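Local coordinates for 70 kDa protein (Xanthomonas sp., PDB 4B2N) that oxidatively cleaves the polyisoprene of natural rubber as a secreted dihaem c-type cytochrome dioxygenase, related to bacterial cytochrome c peroxidases, at residues 17-22 against 355-360; 197-202 against 560-565; 213-218 against 537-542; 350-355 against 555-560. All coordinates share one frame; numbering follows the deposited sequence.

Interaction 1 (17-22 against 355-360)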
loop_
_atom_site.group_PDB
_atom_site.type_symbol
_atom_site.label_atom_id
_atom_site.label_comp_id
_atom_site.label_asym_id
_atom_site.label_seq_id
_atom_site.Cartn_x
_atom_site.Cartn_y
_atom_site.Cartn_z
ATOM N N PRO A 17 -6.350 32.273 4.171
ATOM C CA PRO A 17 -5.613 31.653 5.266
ATOM C C PRO A 17 -4.370 30.841 4.856
ATOM O O PRO A 17 -4.238 30.403 3.701
ATOM C CB PRO A 17 -6.654 30.713 5.904
ATOM C CG PRO A 17 -7.550 30.354 4.764
ATOM C CD PRO A 17 -7.656 31.621 3.949
ATOM N N LEU A 18 -3.468 30.658 5.812
ATOM C CA LEU A 18 -2.322 29.761 5.648
ATOM C C LEU A 18 -2.778 28.333 6.037
ATOM O O LEU A 18 -2.436 27.359 5.369
ATOM C CB LEU A 18 -1.135 30.214 6.536
ATOM C CG LEU A 18 -0.321 31.442 6.125
ATOM C CD1 LEU A 18 0.587 31.929 7.231
ATOM C CD2 LEU A 18 0.472 31.239 4.842
ATOM N N LEU A 19 -3.550 28.214 7.106
ATOM C CA LEU A 19 -3.940 26.894 7.615
ATOM C C LEU A 19 -5.193 26.464 6.868
ATOM O O LEU A 19 -5.933 27.294 6.322
ATOM C CB LEU A 19 -4.215 26.972 9.113
ATOM C CG LEU A 19 -2.994 27.358 9.939
ATOM C CD1 LEU A 19 -3.310 27.226 11.428
ATOM C CD2 LEU A 19 -1.742 26.563 9.571
ATOM N N ASP A 20 -5.425 25.166 6.803
ATOM C CA ASP A 20 -6.594 24.663 6.186
ATOM C C ASP A 20 -6.941 23.314 6.834
ATOM O O ASP A 20 -6.807 22.270 6.190
ATOM C CB ASP A 20 -6.262 24.407 4.728
ATOM C CG ASP A 20 -7.459 23.880 3.928
ATOM O OD1 ASP A 20 -8.589 23.998 4.352
ATOM O OD2 ASP A 20 -7.303 23.402 2.827
ATOM N N GLN A 21 -7.403 23.324 8.067
ATOM C CA GLN A 21 -7.758 22.089 8.802
ATOM C C GLN A 21 -9.130 21.593 8.294
ATOM O O GLN A 21 -9.978 22.360 8.075
ATOM C CB GLN A 21 -7.746 22.418 10.300
ATOM C CG GLN A 21 -6.390 23.040 10.699
ATOM C CD GLN A 21 -6.409 23.899 11.986
ATOM O OE1 GLN A 21 -6.623 25.131 11.964
ATOM N NE2 GLN A 21 -6.138 23.249 13.111
ATOM N N ALA A 22 -9.331 20.306 7.983
ATOM C CA ALA A 22 -10.631 19.910 7.373
ATOM C C ALA A 22 -10.953 18.527 7.747
ATOM O O ALA A 22 -10.050 17.687 7.829
ATOM C CB ALA A 22 -10.639 20.058 5.885
ATOM N N ILE A 355 -2.984 22.129 19.123
ATOM C CA ILE A 355 -2.125 22.703 18.113
ATOM C C ILE A 355 -1.915 24.168 18.449
ATOM O O ILE A 355 -2.884 24.869 18.760
ATOM C CB ILE A 355 -2.732 22.638 16.706
ATOM C CG1 ILE A 355 -2.956 21.162 16.317
ATOM C CG2 ILE A 355 -1.804 23.280 15.698
ATOM C CD1 ILE A 355 -3.544 20.935 14.936
ATOM N N ASN A 356 -0.674 24.606 18.346
ATOM C CA ASN A 356 -0.305 26.049 18.498
ATOM C C ASN A 356 -0.515 26.703 17.179
ATOM O O ASN A 356 0.269 26.520 16.298
ATOM C CB ASN A 356 1.151 26.168 18.915
ATOM C CG ASN A 356 1.575 27.592 19.203
ATOM O OD1 ASN A 356 1.395 28.522 18.419
ATOM N ND2 ASN A 356 2.122 27.762 20.371
ATOM N N THR A 357 -1.575 27.480 17.030
ATOM C CA THR A 357 -1.923 28.010 15.721
ATOM C C THR A 357 -0.829 28.914 15.150
ATOM O O THR A 357 -0.515 28.858 13.956
ATOM C CB THR A 357 -3.215 28.793 15.829
ATOM O OG1 THR A 357 -4.226 27.857 16.139
ATOM C CG2 THR A 357 -3.574 29.504 14.509
ATOM N N ALA A 358 -0.232 29.736 16.008
ATOM C CA ALA A 358 0.826 30.613 15.515
ATOM C C ALA A 358 2.090 29.857 15.090
ATOM O O ALA A 358 2.776 30.270 14.155
ATOM C CB ALA A 358 1.162 31.703 16.543
ATOM N N LEU A 359 2.435 28.786 15.800
ATOM C CA LEU A 359 3.607 28.006 15.446
ATOM C C LEU A 359 3.324 27.294 14.079
ATOM O O LEU A 359 4.180 27.262 13.166
ATOM C CB LEU A 359 3.919 27.020 16.606
ATOM C CG LEU A 359 5.121 26.107 16.473
ATOM C CD1 LEU A 359 6.353 26.944 16.137
ATOM C CD2 LEU A 359 5.298 25.125 17.657
ATOM N N ALA A 360 2.104 26.775 13.940
ATOM C CA ALA A 360 1.656 26.113 12.712
ATOM C C ALA A 360 1.692 27.053 11.489
ATOM O O ALA A 360 2.022 26.645 10.344
ATOM C CB ALA A 360 0.268 25.519 12.935
#

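Interaction 2 (197-202 against 560-565)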
loop_
_atom_site.group_PDB
_atom_site.type_symbol
_atom_site.label_atom_id
_atom_site.label_comp_id
_atom_site.label_asym_id
_atom_site.label_seq_id
_atom_site.Cartn_x
_atom_site.Cartn_y
_atom_site.Cartn_z
ATOM N N SER A 197 -5.488 0.438 10.105
ATOM C CA SER A 197 -5.047 0.170 11.486
ATOM C C SER A 197 -5.767 1.116 12.401
ATOM O O SER A 197 -6.440 1.993 11.918
ATOM C CB SER A 197 -3.542 0.413 11.627
ATOM O OG SER A 197 -3.222 1.708 11.088
ATOM N N ARG A 198 -5.618 0.920 13.719
ATOM C CA ARG A 198 -6.212 1.829 14.703
ATOM C C ARG A 198 -5.039 2.586 15.225
ATOM O O ARG A 198 -4.025 1.950 15.517
ATOM C CB ARG A 198 -6.820 0.996 15.834
ATOM C CG ARG A 198 -8.134 0.349 15.451
ATOM C CD ARG A 198 -8.748 -0.300 16.704
ATOM N NE ARG A 198 -10.044 -0.915 16.380
ATOM C CZ ARG A 198 -11.206 -0.263 16.460
ATOM N NH1 ARG A 198 -11.212 1.046 16.791
ATOM N NH2 ARG A 198 -12.320 -0.859 16.109
ATOM N N LEU A 199 -5.170 3.901 15.369
ATOM C CA LEU A 199 -4.273 4.659 16.204
ATOM C C LEU A 199 -5.087 5.181 17.399
ATOM O O LEU A 199 -5.942 6.077 17.213
ATOM C CB LEU A 199 -3.677 5.828 15.413
ATOM C CG LEU A 199 -2.770 6.719 16.248
ATOM C CD1 LEU A 199 -1.687 5.826 16.904
ATOM C CD2 LEU A 199 -2.130 7.792 15.370
ATOM N N GLY A 200 -4.714 4.696 18.620
ATOM C CA GLY A 200 -5.539 4.790 19.833
ATOM C C GLY A 200 -6.408 3.554 19.971
ATOM O O GLY A 200 -6.834 2.995 18.973
ATOM N N THR A 201 -6.624 3.120 21.195
ATOM C CA THR A 201 -7.570 2.090 21.469
ATOM C C THR A 201 -8.947 2.578 20.967
ATOM O O THR A 201 -9.189 3.786 20.668
ATOM C CB THR A 201 -7.668 1.790 23.007
ATOM O OG1 THR A 201 -8.122 2.981 23.684
ATOM C CG2 THR A 201 -6.340 1.438 23.550
ATOM N N ALA A 202 -9.841 1.623 20.848
ATOM C CA ALA A 202 -11.190 1.934 20.474
ATOM C C ALA A 202 -11.828 2.917 21.463
ATOM O O ALA A 202 -12.654 3.676 21.063
ATOM C CB ALA A 202 -11.992 0.627 20.356
ATOM N N TYR A 560 2.219 6.617 21.215
ATOM C CA TYR A 560 2.476 7.591 20.163
ATOM C C TYR A 560 3.164 8.792 20.768
ATOM O O TYR A 560 2.997 9.033 21.978
ATOM C CB TYR A 560 1.179 7.925 19.407
ATOM C CG TYR A 560 1.429 8.240 17.918
ATOM C CD1 TYR A 560 1.769 7.235 17.038
ATOM C CD2 TYR A 560 1.363 9.516 17.445
ATOM C CE1 TYR A 560 1.977 7.457 15.707
ATOM C CE2 TYR A 560 1.553 9.767 16.079
ATOM C CZ TYR A 560 1.892 8.754 15.233
ATOM O OH TYR A 560 2.081 8.993 13.930
ATOM N N ASP A 561 4.016 9.433 19.964
ATOM C CA ASP A 561 4.826 10.616 20.347
ATOM C C ASP A 561 4.137 11.831 19.761
ATOM O O ASP A 561 4.223 12.064 18.546
ATOM C CB ASP A 561 6.242 10.490 19.781
ATOM C CG ASP A 561 7.176 11.631 20.251
ATOM O OD1 ASP A 561 6.635 12.682 20.627
ATOM O OD2 ASP A 561 8.416 11.438 20.218
ATOM N N TRP A 562 3.471 12.631 20.618
ATOM C CA TRP A 562 2.720 13.764 20.149
ATOM C C TRP A 562 3.621 14.967 19.950
ATOM O O TRP A 562 3.147 16.008 19.522
ATOM C CB TRP A 562 1.498 14.062 21.045
ATOM C CG TRP A 562 0.673 12.842 21.075
ATOM C CD1 TRP A 562 0.719 11.807 22.005
ATOM C CD2 TRP A 562 -0.234 12.398 20.021
ATOM N NE1 TRP A 562 -0.158 10.811 21.642
ATOM C CE2 TRP A 562 -0.760 11.108 20.448
ATOM C CE3 TRP A 562 -0.689 12.963 18.830
ATOM C CZ2 TRP A 562 -1.671 10.385 19.656
ATOM C CZ3 TRP A 562 -1.637 12.269 18.073
ATOM C CH2 TRP A 562 -2.118 11.005 18.482
ATOM N N GLN A 563 4.912 14.857 20.231
ATOM C CA GLN A 563 5.773 16.012 19.971
ATOM C C GLN A 563 6.549 15.889 18.689
ATOM O O GLN A 563 6.540 16.782 17.851
ATOM C CB GLN A 563 6.771 16.262 21.075
ATOM C CG GLN A 563 6.118 16.577 22.416
ATOM C CD GLN A 563 7.076 16.261 23.562
ATOM O OE1 GLN A 563 8.309 16.250 23.377
ATOM N NE2 GLN A 563 6.524 15.968 24.738
ATOM N N LYS A 564 7.230 14.772 18.551
ATOM C CA LYS A 564 8.006 14.488 17.350
ATOM C C LYS A 564 7.192 13.817 16.239
ATOM O O LYS A 564 7.721 13.608 15.121
ATOM C CB LYS A 564 9.197 13.615 17.765
ATOM C CG LYS A 564 10.255 14.478 18.425
ATOM C CD LYS A 564 11.519 13.704 18.688
ATOM C CE LYS A 564 12.404 14.476 19.656
ATOM N NZ LYS A 564 13.774 13.896 19.609
ATOM N N LEU A 565 5.955 13.377 16.590
ATOM C CA LEU A 565 4.928 12.930 15.643
ATOM C C LEU A 565 5.371 11.611 15.053
ATOM O O LEU A 565 5.943 11.562 13.959
ATOM C CB LEU A 565 4.685 13.975 14.538
ATOM C CG LEU A 565 3.298 14.526 14.317
ATOM C CD1 LEU A 565 2.603 14.903 15.620
ATOM C CD2 LEU A 565 3.393 15.741 13.401
#

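Interaction 3 (213-218 against 537-542)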
loop_
_atom_site.group_PDB
_atom_site.type_symbol
_atom_site.label_atom_id
_atom_site.label_comp_id
_atom_site.label_asym_id
_atom_site.label_seq_id
_atom_site.Cartn_x
_atom_site.Cartn_y
_atom_site.Cartn_z
ATOM N N ASN A 213 -1.289 0.037 7.866
ATOM C CA ASN A 213 -0.888 -0.731 9.011
ATOM C C ASN A 213 0.654 -0.684 9.241
ATOM O O ASN A 213 1.445 -0.955 8.302
ATOM C CB ASN A 213 -1.344 -2.189 8.865
ATOM C CG ASN A 213 -1.420 -2.892 10.221
ATOM O OD1 ASN A 213 -0.871 -2.387 11.240
ATOM N ND2 ASN A 213 -2.146 -4.017 10.293
ATOM N N SER A 214 1.051 -0.278 10.450
ATOM C CA SER A 214 2.440 -0.223 10.842
ATOM C C SER A 214 2.828 -1.482 11.554
ATOM O O SER A 214 3.960 -1.588 11.976
ATOM C CB SER A 214 2.698 0.946 11.830
ATOM O OG SER A 214 1.826 0.834 12.933
ATOM N N ALA A 215 1.908 -2.412 11.753
ATOM C CA ALA A 215 2.136 -3.440 12.751
ATOM C C ALA A 215 1.964 -4.838 12.242
ATOM O O ALA A 215 2.370 -5.793 12.924
ATOM C CB ALA A 215 1.275 -3.223 14.011
ATOM N N ASN A 216 1.409 -4.993 11.050
ATOM C CA ASN A 216 1.076 -6.349 10.608
ATOM C C ASN A 216 2.299 -7.186 10.282
ATOM O O ASN A 216 3.241 -6.723 9.659
ATOM C CB ASN A 216 0.126 -6.393 9.422
ATOM C CG ASN A 216 0.724 -5.780 8.155
ATOM O OD1 ASN A 216 1.246 -4.660 8.181
ATOM N ND2 ASN A 216 0.637 -6.512 7.037
ATOM N N ASP A 217 2.272 -8.435 10.717
ATOM C CA ASP A 217 3.314 -9.348 10.347
ATOM C C ASP A 217 2.771 -10.353 9.339
ATOM O O ASP A 217 2.217 -11.375 9.705
ATOM C CB ASP A 217 3.877 -10.134 11.560
ATOM C CG ASP A 217 5.127 -10.948 11.190
ATOM O OD1 ASP A 217 5.187 -11.485 10.034
ATOM O OD2 ASP A 217 5.994 -11.153 12.108
ATOM N N ALA A 218 2.978 -10.092 8.050
ATOM C CA ALA A 218 2.380 -10.950 7.011
ATOM C C ALA A 218 3.030 -12.296 6.956
ATOM O O ALA A 218 2.348 -13.304 6.707
ATOM C CB ALA A 218 2.437 -10.290 5.650
ATOM N N TRP A 537 15.052 0.190 15.934
ATOM C CA TRP A 537 14.194 0.860 16.927
ATOM C C TRP A 537 12.997 -0.004 17.244
ATOM O O TRP A 537 12.512 -0.750 16.384
ATOM C CB TRP A 537 13.819 2.244 16.397
ATOM C CG TRP A 537 13.095 2.248 15.069
ATOM C CD1 TRP A 537 13.652 2.347 13.793
ATOM C CD2 TRP A 537 11.641 2.198 14.832
ATOM N NE1 TRP A 537 12.670 2.358 12.823
ATOM C CE2 TRP A 537 11.458 2.266 13.376
ATOM C CE3 TRP A 537 10.502 2.063 15.667
ATOM C CZ2 TRP A 537 10.188 2.238 12.783
ATOM C CZ3 TRP A 537 9.206 2.079 15.063
ATOM C CH2 TRP A 537 9.065 2.128 13.654
ATOM N N LYS A 538 12.554 0.055 18.486
ATOM C CA LYS A 538 11.636 -0.925 18.998
ATOM C C LYS A 538 10.481 -0.133 19.600
ATOM O O LYS A 538 10.711 0.764 20.437
ATOM C CB LYS A 538 12.406 -1.693 20.079
ATOM C CG LYS A 538 11.537 -2.433 21.021
ATOM C CD LYS A 538 12.351 -3.476 21.807
ATOM C CE LYS A 538 13.037 -2.884 23.037
ATOM N NZ LYS A 538 12.568 -3.705 24.185
ATOM N N ARG A 539 9.250 -0.397 19.191
ATOM C CA ARG A 539 8.154 0.352 19.789
ATOM C C ARG A 539 7.578 -0.332 21.029
ATOM O O ARG A 539 7.966 -1.428 21.352
ATOM C CB ARG A 539 7.081 0.825 18.765
ATOM C CG ARG A 539 6.928 0.016 17.513
ATOM C CD ARG A 539 5.787 0.498 16.642
ATOM N NE ARG A 539 4.412 0.414 17.179
ATOM C CZ ARG A 539 3.370 0.391 16.389
ATOM N NH1 ARG A 539 3.615 0.307 15.063
ATOM N NH2 ARG A 539 2.113 0.268 16.882
ATOM N N PRO A 540 6.753 0.384 21.813
ATOM C CA PRO A 540 6.274 -0.223 23.050
ATOM C C PRO A 540 5.424 -1.420 22.683
ATOM O O PRO A 540 4.652 -1.355 21.717
ATOM C CB PRO A 540 5.405 0.892 23.666
ATOM C CG PRO A 540 5.971 2.161 23.110
ATOM C CD PRO A 540 6.347 1.794 21.703
ATOM N N TYR A 541 5.573 -2.497 23.456
ATOM C CA TYR A 541 4.717 -3.665 23.247
ATOM C C TYR A 541 3.587 -3.721 24.282
ATOM O O TYR A 541 3.643 -3.149 25.357
ATOM C CB TYR A 541 5.536 -4.922 23.455
ATOM C CG TYR A 541 6.755 -5.050 22.565
ATOM C CD1 TYR A 541 6.868 -4.346 21.337
ATOM C CD2 TYR A 541 7.791 -5.926 22.931
ATOM C CE1 TYR A 541 8.009 -4.452 20.551
ATOM C CE2 TYR A 541 8.890 -6.127 22.103
ATOM C CZ TYR A 541 9.002 -5.427 20.925
ATOM O OH TYR A 541 10.166 -5.633 20.144
ATOM N N THR A 542 2.584 -4.486 23.931
ATOM C CA THR A 542 1.542 -4.991 24.759
ATOM C C THR A 542 2.113 -6.118 25.657
ATOM O O THR A 542 3.190 -6.619 25.361
ATOM C CB THR A 542 0.657 -5.617 23.667
ATOM O OG1 THR A 542 -0.400 -4.717 23.347
ATOM C CG2 THR A 542 0.222 -6.969 23.965
HETATM O O HOH W 1 -0.358 -0.135 15.456
HETATM O O HOH W 2 6.001 0.327 13.603
#

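Interaction 4 (350-355 against 555-560)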
loop_
_atom_site.group_PDB
_atom_site.type_symbol
_atom_site.label_atom_id
_atom_site.label_comp_id
_atom_site.label_asym_id
_atom_site.label_seq_id
_atom_site.Cartn_x
_atom_site.Cartn_y
_atom_site.Cartn_z
ATOM N N THR A 350 -8.501 13.683 11.750
ATOM C CA THR A 350 -7.954 14.980 12.120
ATOM C C THR A 350 -7.211 14.830 13.433
ATOM O O THR A 350 -7.513 13.980 14.261
ATOM C CB THR A 350 -9.044 16.082 12.272
ATOM O OG1 THR A 350 -9.990 15.648 13.264
ATOM C CG2 THR A 350 -9.743 16.350 10.949
ATOM N N TYR A 351 -6.216 15.659 13.629
ATOM C CA TYR A 351 -5.271 15.475 14.725
ATOM C C TYR A 351 -5.999 15.683 16.027
ATOM O O TYR A 351 -6.727 16.668 16.113
ATOM C CB TYR A 351 -4.237 16.544 14.573
ATOM C CG TYR A 351 -3.163 16.468 15.598
ATOM C CD1 TYR A 351 -2.130 15.525 15.469
ATOM C CD2 TYR A 351 -3.128 17.374 16.676
ATOM C CE1 TYR A 351 -1.124 15.424 16.413
ATOM C CE2 TYR A 351 -2.086 17.320 17.600
ATOM C CZ TYR A 351 -1.091 16.356 17.455
ATOM O OH TYR A 351 -0.066 16.302 18.365
ATOM N N PRO A 352 -5.883 14.731 17.001
ATOM C CA PRO A 352 -6.751 14.797 18.173
ATOM C C PRO A 352 -6.175 15.653 19.339
ATOM O O PRO A 352 -6.866 15.872 20.335
ATOM C CB PRO A 352 -6.910 13.309 18.566
ATOM C CG PRO A 352 -5.577 12.724 18.181
ATOM C CD PRO A 352 -4.986 13.572 17.069
ATOM N N LYS A 353 -4.947 16.153 19.218
ATOM C CA LYS A 353 -4.395 16.975 20.317
ATOM C C LYS A 353 -4.292 18.463 20.021
ATOM O O LYS A 353 -4.770 18.970 18.994
ATOM C CB LYS A 353 -3.077 16.374 20.810
ATOM C CG LYS A 353 -3.442 15.015 21.392
ATOM C CD LYS A 353 -2.403 14.330 22.226
ATOM C CE LYS A 353 -2.913 12.896 22.376
ATOM N NZ LYS A 353 -3.443 12.576 23.718
ATOM N N THR A 354 -3.701 19.175 20.974
ATOM C CA THR A 354 -3.645 20.603 20.891
ATOM C C THR A 354 -2.634 21.072 19.832
ATOM O O THR A 354 -1.561 20.482 19.659
ATOM C CB THR A 354 -3.328 21.199 22.298
ATOM O OG1 THR A 354 -3.058 22.581 22.124
ATOM C CG2 THR A 354 -2.052 20.559 22.902
ATOM N N ILE A 355 -2.984 22.129 19.123
ATOM C CA ILE A 355 -2.125 22.703 18.113
ATOM C C ILE A 355 -1.915 24.168 18.449
ATOM O O ILE A 355 -2.884 24.869 18.760
ATOM C CB ILE A 355 -2.732 22.638 16.706
ATOM C CG1 ILE A 355 -2.956 21.162 16.317
ATOM C CG2 ILE A 355 -1.804 23.280 15.698
ATOM C CD1 ILE A 355 -3.544 20.935 14.936
ATOM N N TYR A 555 -0.964 -0.029 20.406
ATOM C CA TYR A 555 -1.385 1.106 19.488
ATOM C C TYR A 555 -2.182 2.180 20.210
ATOM O O TYR A 555 -2.917 2.961 19.594
ATOM C CB TYR A 555 -2.197 0.559 18.296
ATOM C CG TYR A 555 -3.411 -0.270 18.703
ATOM C CD1 TYR A 555 -3.279 -1.623 19.002
ATOM C CD2 TYR A 555 -4.696 0.287 18.740
ATOM C CE1 TYR A 555 -4.396 -2.401 19.326
ATOM C CE2 TYR A 555 -5.822 -0.485 19.094
ATOM C CZ TYR A 555 -5.649 -1.794 19.420
ATOM O OH TYR A 555 -6.739 -2.568 19.754
ATOM N N SER A 556 -2.059 2.242 21.538
ATOM C CA SER A 556 -2.763 3.239 22.337
ATOM C C SER A 556 -2.071 4.610 22.211
ATOM O O SER A 556 -0.868 4.703 21.772
ATOM C CB SER A 556 -2.838 2.757 23.804
ATOM O OG SER A 556 -1.631 3.106 24.482
ATOM N N PHE A 557 -2.792 5.687 22.549
ATOM C CA PHE A 557 -2.196 7.046 22.423
ATOM C C PHE A 557 -0.893 7.174 23.190
ATOM O O PHE A 557 0.011 7.894 22.752
ATOM C CB PHE A 557 -3.149 8.150 22.831
ATOM C CG PHE A 557 -4.198 8.533 21.780
ATOM C CD1 PHE A 557 -4.233 7.979 20.493
ATOM C CD2 PHE A 557 -5.190 9.461 22.117
ATOM C CE1 PHE A 557 -5.244 8.377 19.590
ATOM C CE2 PHE A 557 -6.155 9.844 21.227
ATOM C CZ PHE A 557 -6.162 9.329 19.943
ATOM N N ALA A 558 -0.733 6.386 24.263
ATOM C CA ALA A 558 0.479 6.474 25.140
ATOM C C ALA A 558 1.756 5.997 24.434
ATOM O O ALA A 558 2.854 6.400 24.819
ATOM C CB ALA A 558 0.297 5.698 26.435
ATOM N N SER A 559 1.596 5.208 23.381
ATOM C CA SER A 559 2.696 4.707 22.580
ATOM C C SER A 559 3.074 5.628 21.477
ATOM O O SER A 559 4.106 5.431 20.883
ATOM C CB SER A 559 2.391 3.359 21.978
ATOM O OG SER A 559 2.245 2.431 23.065
ATOM N N TYR A 560 2.219 6.617 21.215
ATOM C CA TYR A 560 2.476 7.591 20.163
ATOM C C TYR A 560 3.164 8.792 20.768
ATOM O O TYR A 560 2.997 9.033 21.978
ATOM C CB TYR A 560 1.179 7.925 19.407
ATOM C CG TYR A 560 1.429 8.240 17.918
ATOM C CD1 TYR A 560 1.769 7.235 17.038
ATOM C CD2 TYR A 560 1.363 9.516 17.445
ATOM C CE1 TYR A 560 1.977 7.457 15.707
ATOM C CE2 TYR A 560 1.553 9.767 16.079
ATOM C CZ TYR A 560 1.892 8.754 15.233
ATOM O OH TYR A 560 2.081 8.993 13.930
#

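Interaction 1 (17-22 against 355-360)
Leu19 carries most of this contact: its two methyls reach two residues of the first turn of helix 357-369, Thr357 and Ala360, as the irregular N-terminal segment 17-22 runs past it. At the start of the segment Pro17 bonds through its backbone to Arg400, and Leu18 sends its side chain farther along the same helix, onto Glu361, Ala364 and Val365. In Leu19, CG stands anti to the carbonyl carbon (chi1 -63°), which carries the fork across to the helix. CD1 lies 3.8 Å from CG2 of Thr357, a methyl-to-methyl touch between side chains that cross obliquely. CD2 points to Ala360, where it sits 4.1 Å from CB of Ala360 and 3.8 Å from the backbone O of the same residue. Asp20 takes no part in the helix contact and forms a salt bridge with Lys414. At Gln21 the chain extends beyond CG, and NE2 ends 3.9 Å from CD1 of Ile355, a van der Waals approach of two side chains coming from opposite directions. Thr661, near the C-terminus, also touches Gln21, Ile355 and Ala360, and Tyr658 packs on Leu19, so both chain ends meet here. The helix start itself is fixed by Asn356, whose OD1 accepts from Leu359 N at 2.8 Å, the donor standing 44° out of the carbonyl plane. The contact is thus an irregular N-terminal segment packed at the surface against the first turn of an Asn N-capped helix.

Interaction 2 (197-202 against 560-565)
Leu199 drives its side chain onto the ring of Tyr560, and the two side chains cross at about a right angle. CD2 of Leu199 sits over the middle of one ring face, 4.0 Å from the centroid of the Tyr560 ring and 7° off its normal, a well-centred CH-pi contact. The other methyl, CD1 of Leu199, lies nearer the CD1 corner of Tyr560, 3.7 Å from that atom. CG anti to the backbone nitrogen (chi1 177°) directs the fork of Leu199 at the ring, and both methyls touch it. A looser approach, 4.5 Å from CD2 of Leu199 to CH2 of Trp562, brings in the indole at an oblique angle. The two aromatic residues also pack on each other, CD2 of Tyr560 lying 3.8 Å above the plane of the indole of Trp562, toward its rim.

Around this apolar core, two hydrogen bonds tie down the rings: Tyr560 OH bonds to the backbone O of Trp510, and Trp562 NE1 to the backbone O of Phe557. Trp567 is a further aromatic neighbour, meeting Tyr560 edge-to-face. From Asp561 the chain turns through Trp562, and OD1 of Asp561 takes two backbone donors from the same face of its carboxylate: Gln563 N at 2.8 Å, nearly along the C-O direction, and Lys564 N at 3.0 Å, from 64° above the plane. Leu565 beyond packs on helix 649-660. The buried leucine therefore belongs to the loop following the haem-bearing helix 192-195, and it docks on the start of a two-stranded hairpin, 560-561 with 566-567, whose connection opens with an Asx turn.

Interaction 3 (213-218 against 537-542)
Arg539 and Ser214 make nearly all of this buried contact, with a smaller share from Ala215. The guanidinium reaches Ser214 at its edge: NH1 of Arg539 donates to OG of Ser214 at 2.8 Å, with an N-H...O angle of 157° and the acceptor only 14° out of the guanidinium plane. OG lies between the backbone nitrogen and the carbonyl carbon (chi1 55°), and the arginine chain bends at chi3 to meet it. Two waters, also in the guanidinium plane, widen the link. One accepts from NH2 of Arg539 at 2.9 Å and has a weak, longer approach to OG of Ser214. The other accepts from NH1 of Arg539 at 2.8 Å and donates to the backbone O of Ser214 at 3.2 Å. NH1 thus serves both serine and water, while NH2 has a further acceptor in the backbone O of Asp554. Trp567 adds a cation-pi contact, which would help to hold the buried charge. Ala215 approaches obliquely, its CB 4.4 Å from NH1 of Arg539.

The serine is placed by its neighbour: OD1 of Asn213 accepts from Ala215 N at 2.8 Å, and Asn213 pairs through its backbone with Cys194, a covalent haem c attachment. A water-assisted arginine-serine bond therefore ties the residue just past strand 536-538 to an Asx turn beside the first haem-binding segment.

Interaction 4 (350-355 against 555-560)
A short 3-10 turn, 557-559, directly before strand 560-561 presents Phe557 to the loop that joins helices 333-345 and 357-369, and the contact is a small surface patch of a proline, a lysine and an aromatic ring. The turn is closed by backbone bonds from Ser559 N to Ser556 O and from Tyr560 N to Phe557 O, each 3.0 Å long. Asp554 binds at both ends of the turn, to the hydroxyl of Ser556 before it and that of Ser559 at its end; Glu204 accepts from Phe557 N.

Phe557 has CG anti to the carbonyl carbon (chi1 -79°), and this carries the ring out to the 350-355 loop. Two consecutive residues of that loop meet different parts of it. Pro352 comes to the far end of the ring, its side chain crossing that of Phe557 at a slant. Lys353 lies alongside instead and runs past the phenylalanine in the opposite sense; its last bonds bend (chi4 -107°), so that CE is 4.1 Å from CD2 of Phe557 and NZ 3.9 Å from the same CD2. Both approach obliquely to the ring.

Trp562 ties the two sides together. It stacks edge-to-face with Phe557, makes a cation-pi contact with Lys353 and touches Pro352, so the lysine, the proline and both aromatic residues form one cluster. The loop also packs on helix 649-660, Tyr351 on Lys660 and Ile355 on Lys660 and Glu657. Within the patch, the proline's closest approach is made by CG of Pro352, 3.9 Å from CZ of Phe557.

Interactions 2 and 4 form one aromatic cluster: their centres are 4 Å apart, they share Tyr560, and Gly200 N lies 2.7 Å from Tyr555 O, a probable hydrogen bond between them. Interaction 3 continues this region, its centre 13 Å from that of interaction 2; Ser197 CB touches Asn213 OD1 at 3.9 Å, and two parts of the single loop after helix 192-195 dock on the 537-565 region. Interaction 1 is more peripheral, 17 Å from interaction 4 between centres; it shares the segment residue Ile355 with it and touches it at Ala22 O-Thr350 CG2, 3.4 Å. The side chains of Tyr560, Ser214 and Ala360 are about 10, 11 and 12 Å from a bound haem c, placing interactions 1 to 3 outside the immediate haem pockets.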